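Local coordinates for protein hdh assembly factor Kustc1130 (Kuenenia stuttgartiensis, PDB 6HIF) that probably assists the assembly of hydrazine dehydrogenase in an anammox bacterium, acting as a small beta-sheet protein within a large multi-chain complex, at residues A47-G52 against Y73-E79; E79-A85 against L103-H109. One frame throughout, in Å; residues are numbered along the deposited sequence.

Contact 1. Residues A47-G52 against Y73-E79; sequences AEIKVG and YAISVHE. With SO4 (sulfate ion), chain B.
The amide of Lys50 gives its hydrogen to Ser76 O over 2.8 Å between N and O, lying in the carbonyl plane with an N-H...O angle of 173°. Ser76 N returns a bond to Lys50 O, and two residues along each strand, Glu48 and His78 exchange a second pair, Glu48 N to His78 O at 2.8 Å and His78 N to Glu48 O. These are the hydrogen-bonded pairs of antiparallel strands 48-51 and 71-79; between them Ile49 faces Val77 as a non-hydrogen-bonded pair, and Ile49 CA leans on Ser76 O in a CA-H...O contact.

The two faces differ. On one, Ile49, Val51, Ile75 and Val77 stand side by side, Ile49 CG1 on Val77 CG2 at 4.0 Å and Val51 CG2 on Ile75 CG1 at 3.8 Å; strands 31-39 and 63-68 close over them. Beyond, Gly52 CA meets the edge of the Tyr73 ring at CD2, 3.8 Å away, while Tyr73 OH bonds to Arg69 O.

On the other face, Ser76 OG, rotated between its backbone N and carbonyl carbon (chi1 61°), reaches sulfate O1 at 3.1 Å, and His78 NE2 makes a weak bond to sulfate O2. NE2 of His86, on the adjoining strand, is a third hydrogen-bonding partner of the sulfate. Methylene CD of Lys50 lies 3.6 Å from O1, though its ammonium leads off toward Glu55 in a long, weak pairing. The split implies an amphipathic ladder: an aliphatic side inside the protein, and a polar side where a hydroxyl and imidazoles can hold an anion, here probably from the crystallisation liquor.

Contact 2. Residues E79-A85 against L103-H109; sequences EHGGQSA and LGAKARH
A bend in the Glu79 chain (chi2 -90°) swings its carboxylate toward the 103-109 tail, and His109, with CG anti to its own carbonyl carbon (chi1 -66°), brings its ring in from the opposite direction. His109 NE2 donates to Glu79 OE2 at 2.7 Å. The oxygen lies almost in the imidazole plane and is met nearly along its C-O axis, although the carboxylate and ring planes are 43° apart. A weak bond from Gly81 N to the same OE2 adds a second grip, so the side chain ties its own turn to the tail; the carboxylate would probably favour a protonated imidazole. The other oxygen sits among carbons, with OE1 3.5 Å from Ala107 CB and 3.8 Å from Leu103 CD2.

Next along the chain, Gln83 folds back over the 3-10 segment 105-107. Its amide crosses the Lys106 chain, NE2 lying 3.3 Å from Lys106 CD, so the lysine is touched through its methylenes while its amine points elsewhere. Leu103 fills the inner side: CD2 packs 3.6 Å from Gln83 O, and CD1 rests on Ala85 CB at 3.8 Å. Leu103 also reaches Val77 on the neighbouring strand, while Ala107 is backed by Ile44.

Gly82 N bonds to Glu79 O at 2.9 Å, closing a turn through His80 and Gly81. Gly81 CA approaches His109 NE2 obliquely, at 3.4 Å. With Gly82 at positive phi, the geometry fits a type I turn followed by a G1 bulge, the form of a tight beta hairpin. Here that hairpin joins strands 71-79 and 83-91, and the tail beyond strand 96-102 wraps across its turn.

Overall arrangement
Contacts 1 and 2 lie in series on one antiparallel sheet, their centres about 13 Å apart, and meet at Glu79, where strand 71-79 runs into the turn before strand 83-91. Contact 1 sits near the centre of the chain and is regular: backbone ladder bonds plus an aliphatic face turned to the second sheet. Contact 2, about 14 Å from the chain centre, is the irregular end of the fold, relying on one side-chain His-carboxylate bond and scattered packing. A backbone bond between Val77 and Ala85 connects them, and Leu103 continues the apolar layer outward. Both combine buried apolar residues with exposed polar ones, and Ser84 reaches the vicinity of the sulfate held in contact 1.

Contact 1. Residues A47-G52 against Y73-E79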
loop_
_atom_site.group_PDB
_atom_site.type_symbol
_atom_site.label_atom_id
_atom_site.label_comp_id
_atom_site.label_asym_id
_atom_site.label_seq_id
_atom_site.Cartn_x
_atom_site.Cartn_y
_atom_site.Cartn_z
ATOM N N ALA Y 47 -13.631 83.039 -7.231
ATOM C CA ALA Y 47 -13.426 83.487 -8.600
ATOM C C ALA Y 47 -14.022 82.463 -9.561
ATOM O O ALA Y 47 -14.016 81.266 -9.278
ATOM C CB ALA Y 47 -11.955 83.695 -8.871
ATOM N N GLU Y 48 -14.537 82.949 -10.696
ATOM C CA GLU Y 48 -15.111 82.062 -11.696
ATOM C C GLU Y 48 -14.162 81.942 -12.885
ATOM O O GLU Y 48 -13.727 82.945 -13.451
ATOM C CB GLU Y 48 -16.541 82.472 -12.068
ATOM C CG GLU Y 48 -16.681 83.930 -12.468
ATOM C CD GLU Y 48 -18.055 84.322 -12.988
ATOM O OE1 GLU Y 48 -18.686 85.208 -12.375
ATOM O OE2 GLU Y 48 -18.488 83.743 -14.009
ATOM N N ILE Y 49 -13.847 80.691 -13.237
ATOM C CA ILE Y 49 -12.957 80.381 -14.341
ATOM C C ILE Y 49 -13.782 79.786 -15.480
ATOM O O ILE Y 49 -14.500 78.805 -15.292
ATOM C CB ILE Y 49 -11.821 79.437 -13.887
ATOM C CG1 ILE Y 49 -11.074 79.989 -12.668
ATOM C CG2 ILE Y 49 -10.876 79.136 -15.043
ATOM C CD1 ILE Y 49 -10.054 79.042 -12.084
ATOM N N LYS Y 50 -13.668 80.411 -16.657
ATOM C CA LYS Y 50 -14.302 79.933 -17.875
ATOM C C LYS Y 50 -13.234 79.353 -18.801
ATOM O O LYS Y 50 -12.302 80.053 -19.198
ATOM C CB LYS Y 50 -15.033 81.080 -18.580
ATOM C CG LYS Y 50 -16.534 81.171 -18.342
ATOM C CD LYS Y 50 -17.174 82.313 -19.105
ATOM C CE LYS Y 50 -18.601 82.024 -19.519
ATOM N NZ LYS Y 50 -19.259 83.214 -20.110
ATOM N N VAL Y 51 -13.374 78.063 -19.122
ATOM C CA VAL Y 51 -12.561 77.430 -20.148
ATOM C C VAL Y 51 -13.501 76.743 -21.136
ATOM O O VAL Y 51 -14.199 75.797 -20.775
ATOM C CB VAL Y 51 -11.538 76.437 -19.561
ATOM C CG1 VAL Y 51 -10.667 75.834 -20.653
ATOM C CG2 VAL Y 51 -10.670 77.071 -18.485
ATOM N N GLY Y 52 -13.502 77.232 -22.383
ATOM C CA GLY Y 52 -14.476 76.801 -23.371
ATOM C C GLY Y 52 -15.901 77.043 -22.876
ATOM O O GLY Y 52 -16.251 78.166 -22.523
ATOM N N TYR Y 73 -8.581 76.573 -26.615
ATOM C CA TYR Y 73 -9.539 77.092 -25.652
ATOM C C TYR Y 73 -9.095 78.473 -25.178
ATOM O O TYR Y 73 -7.916 78.814 -25.258
ATOM C CB TYR Y 73 -9.649 76.155 -24.447
ATOM C CG TYR Y 73 -10.283 74.818 -24.729
ATOM C CD1 TYR Y 73 -9.538 73.754 -25.217
ATOM C CD2 TYR Y 73 -11.633 74.610 -24.496
ATOM C CE1 TYR Y 73 -10.121 72.522 -25.477
ATOM C CE2 TYR Y 73 -12.230 73.383 -24.744
ATOM C CZ TYR Y 73 -11.471 72.335 -25.235
ATOM O OH TYR Y 73 -12.054 71.126 -25.481
ATOM N N ALA Y 74 -10.059 79.255 -24.680
ATOM C CA ALA Y 74 -9.781 80.536 -24.049
ATOM C C ALA Y 74 -10.101 80.449 -22.556
ATOM O O ALA Y 74 -11.242 80.196 -22.169
ATOM C CB ALA Y 74 -10.560 81.631 -24.736
ATOM N N ILE Y 75 -9.065 80.631 -21.727
ATOM C CA ILE Y 75 -9.219 80.662 -20.281
ATOM C C ILE Y 75 -9.468 82.110 -19.869
ATOM O O ILE Y 75 -8.744 83.012 -20.290
ATOM C CB ILE Y 75 -7.984 80.072 -19.564
ATOM C CG1 ILE Y 75 -7.596 78.697 -20.114
ATOM C CG2 ILE Y 75 -8.193 80.030 -18.057
ATOM C CD1 ILE Y 75 -6.184 78.279 -19.771
ATOM N N SER Y 76 -10.509 82.313 -19.054
ATOM C CA SER Y 76 -10.796 83.619 -18.486
ATOM C C SER Y 76 -11.135 83.474 -17.006
ATOM O O SER Y 76 -11.996 82.676 -16.635
ATOM C CB SER Y 76 -11.887 84.322 -19.250
ATOM O OG SER Y 76 -13.096 83.585 -19.199
ATOM N N VAL Y 77 -10.430 84.251 -16.177
ATOM C CA VAL Y 77 -10.648 84.264 -14.741
ATOM C C VAL Y 77 -11.250 85.614 -14.357
ATOM O O VAL Y 77 -10.634 86.655 -14.574
ATOM C CB VAL Y 77 -9.345 83.970 -13.969
ATOM C CG1 VAL Y 77 -9.571 83.934 -12.464
ATOM C CG2 VAL Y 77 -8.689 82.678 -14.434
ATOM N N HIS Y 78 -12.467 85.571 -13.800
ATOM C CA HIS Y 78 -13.185 86.755 -13.357
ATOM C C HIS Y 78 -13.441 86.657 -11.856
ATOM O O HIS Y 78 -13.724 85.573 -11.345
ATOM C CB HIS Y 78 -14.494 86.903 -14.149
ATOM C CG HIS Y 78 -14.334 87.513 -15.502
ATOM N ND1 HIS Y 78 -15.136 88.547 -15.945
ATOM C CD2 HIS Y 78 -13.471 87.251 -16.509
ATOM C CE1 HIS Y 78 -14.776 88.893 -17.166
ATOM N NE2 HIS Y 78 -13.755 88.114 -17.535
ATOM N N GLU Y 79 -13.336 87.799 -11.163
ATOM C CA GLU Y 79 -13.599 87.884 -9.732
ATOM C C GLU Y 79 -14.344 89.184 -9.426
ATOM O O GLU Y 79 -14.132 90.192 -10.100
ATOM C CB GLU Y 79 -12.313 87.637 -8.935
ATOM C CG GLU Y 79 -12.114 88.544 -7.735
ATOM C CD GLU Y 79 -11.363 89.823 -8.056
ATOM O OE1 GLU Y 79 -10.638 89.844 -9.067
ATOM O OE2 GLU Y 79 -11.504 90.797 -7.299
HETATM S S SO4 B . -15.067 86.556 -20.691
HETATM O O1 SO4 B . -15.472 85.377 -19.892
HETATM O O2 SO4 B . -13.643 86.871 -20.448
HETATM O O3 SO4 B . -15.258 86.262 -22.130
HETATM O O4 SO4 B . -15.892 87.722 -20.298
#

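Contact 2. Residues E79-A85 against L103-H109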
loop_
_atom_site.group_PDB
_atom_site.type_symbol
_atom_site.label_atom_id
_atom_site.label_comp_id
_atom_site.label_asym_id
_atom_site.label_seq_id
_atom_site.Cartn_x
_atom_site.Cartn_y
_atom_site.Cartn_z
ATOM N N GLU Y 79 -13.336 87.799 -11.163
ATOM C CA GLU Y 79 -13.599 87.884 -9.732
ATOM C C GLU Y 79 -14.344 89.184 -9.426
ATOM O O GLU Y 79 -14.132 90.192 -10.100
ATOM C CB GLU Y 79 -12.313 87.637 -8.935
ATOM C CG GLU Y 79 -12.114 88.544 -7.735
ATOM C CD GLU Y 79 -11.363 89.823 -8.056
ATOM O OE1 GLU Y 79 -10.638 89.844 -9.067
ATOM O OE2 GLU Y 79 -11.504 90.797 -7.299
ATOM N N HIS Y 80 -15.193 89.137 -8.389
ATOM C CA HIS Y 80 -16.235 90.119 -8.113
ATOM C C HIS Y 80 -15.681 91.528 -7.890
ATOM O O HIS Y 80 -16.448 92.489 -7.847
ATOM C CB HIS Y 80 -17.136 89.647 -6.959
ATOM C CG HIS Y 80 -18.365 88.924 -7.411
ATOM N ND1 HIS Y 80 -19.518 89.587 -7.805
ATOM C CD2 HIS Y 80 -18.631 87.603 -7.536
ATOM C CE1 HIS Y 80 -20.436 88.707 -8.153
ATOM N NE2 HIS Y 80 -19.917 87.482 -7.995
ATOM N N GLY Y 81 -14.356 91.648 -7.760
ATOM C CA GLY Y 81 -13.710 92.942 -7.605
ATOM C C GLY Y 81 -13.692 93.738 -8.908
ATOM O O GLY Y 81 -13.698 94.967 -8.889
ATOM N N GLY Y 82 -13.664 93.020 -10.036
ATOM C CA GLY Y 82 -13.672 93.632 -11.353
ATOM C C GLY Y 82 -12.372 93.381 -12.115
ATOM O O GLY Y 82 -12.100 94.040 -13.116
ATOM N N GLN Y 83 -11.581 92.417 -11.628
ATOM C CA GLN Y 83 -10.295 92.079 -12.220
ATOM C C GLN Y 83 -10.442 90.809 -13.053
ATOM O O GLN Y 83 -11.196 89.909 -12.688
ATOM C CB GLN Y 83 -9.236 91.913 -11.130
ATOM C CG GLN Y 83 -8.846 93.219 -10.451
ATOM C CD GLN Y 83 -8.019 94.111 -11.348
ATOM O OE1 GLN Y 83 -7.281 93.649 -12.214
ATOM N NE2 GLN Y 83 -8.136 95.411 -11.143
ATOM N N SER Y 84 -9.709 90.757 -14.170
ATOM C CA SER Y 84 -9.800 89.643 -15.100
ATOM C C SER Y 84 -8.417 89.260 -15.620
ATOM O O SER Y 84 -7.533 90.108 -15.739
ATOM C CB SER Y 84 -10.760 89.941 -16.228
ATOM O OG SER Y 84 -10.335 91.064 -16.987
ATOM N N ALA Y 85 -8.251 87.967 -15.914
ATOM C CA ALA Y 85 -7.050 87.451 -16.549
ATOM C C ALA Y 85 -7.453 86.500 -17.674
ATOM O O ALA Y 85 -8.399 85.728 -17.522
ATOM C CB ALA Y 85 -6.177 86.765 -15.527
ATOM N N LEU Y 103 -3.912 87.960 -10.799
ATOM C CA LEU Y 103 -4.849 89.018 -11.143
ATOM C C LEU Y 103 -4.455 90.318 -10.449
ATOM O O LEU Y 103 -5.194 91.297 -10.502
ATOM C CB LEU Y 103 -6.266 88.589 -10.749
ATOM C CG LEU Y 103 -7.013 87.746 -11.782
ATOM C CD1 LEU Y 103 -6.527 86.302 -11.769
ATOM C CD2 LEU Y 103 -8.514 87.801 -11.534
ATOM N N GLY Y 104 -3.283 90.315 -9.804
ATOM C CA GLY Y 104 -2.741 91.513 -9.184
ATOM C C GLY Y 104 -3.273 91.725 -7.770
ATOM O O GLY Y 104 -4.074 90.932 -7.274
ATOM N N ALA Y 105 -2.822 92.823 -7.147
ATOM C CA ALA Y 105 -3.090 93.119 -5.748
ATOM C C ALA Y 105 -4.526 93.598 -5.550
ATOM O O ALA Y 105 -5.058 93.515 -4.444
ATOM C CB ALA Y 105 -2.095 94.132 -5.242
ATOM N N LYS Y 106 -5.147 94.082 -6.633
ATOM C CA LYS Y 106 -6.502 94.611 -6.586
ATOM C C LYS Y 106 -7.506 93.471 -6.427
ATOM O O LYS Y 106 -8.665 93.714 -6.104
ATOM C CB LYS Y 106 -6.807 95.442 -7.837
ATOM C CG LYS Y 106 -6.083 96.781 -7.943
ATOM C CD LYS Y 106 -6.146 97.372 -9.341
ATOM C CE LYS Y 106 -5.314 98.625 -9.524
ATOM N NZ LYS Y 106 -5.948 99.800 -8.884
ATOM N N ALA Y 107 -7.046 92.232 -6.643
ATOM C CA ALA Y 107 -7.901 91.056 -6.592
ATOM C C ALA Y 107 -7.922 90.459 -5.186
ATOM O O ALA Y 107 -8.538 89.420 -4.966
ATOM C CB ALA Y 107 -7.436 90.047 -7.611
ATOM N N ARG Y 108 -7.247 91.127 -4.241
ATOM C CA ARG Y 108 -7.132 90.661 -2.869
ATOM C C ARG Y 108 -8.154 91.393 -2.006
ATOM O O ARG Y 108 -8.090 92.616 -1.877
ATOM C CB ARG Y 108 -5.709 90.916 -2.368
ATOM C CG ARG Y 108 -5.242 89.956 -1.284
ATOM C CD ARG Y 108 -3.800 90.240 -0.919
ATOM N NE ARG Y 108 -3.282 89.330 0.093
ATOM C CZ ARG Y 108 -2.042 89.366 0.568
ATOM N NH1 ARG Y 108 -1.198 90.300 0.156
ATOM N NH2 ARG Y 108 -1.649 88.466 1.452
ATOM N N HIS Y 109 -9.085 90.634 -1.416
ATOM C CA HIS Y 109 -10.224 91.217 -0.723
ATOM C C HIS Y 109 -10.269 90.757 0.733
ATOM O O HIS Y 109 -10.034 89.585 1.017
ATOM C CB HIS Y 109 -11.527 90.914 -1.476
ATOM C CG HIS Y 109 -11.606 91.572 -2.812
ATOM N ND1 HIS Y 109 -11.662 92.948 -2.958
ATOM C CD2 HIS Y 109 -11.644 91.057 -4.058
ATOM C CE1 HIS Y 109 -11.734 93.249 -4.239
ATOM N NE2 HIS Y 109 -11.720 92.105 -4.932
#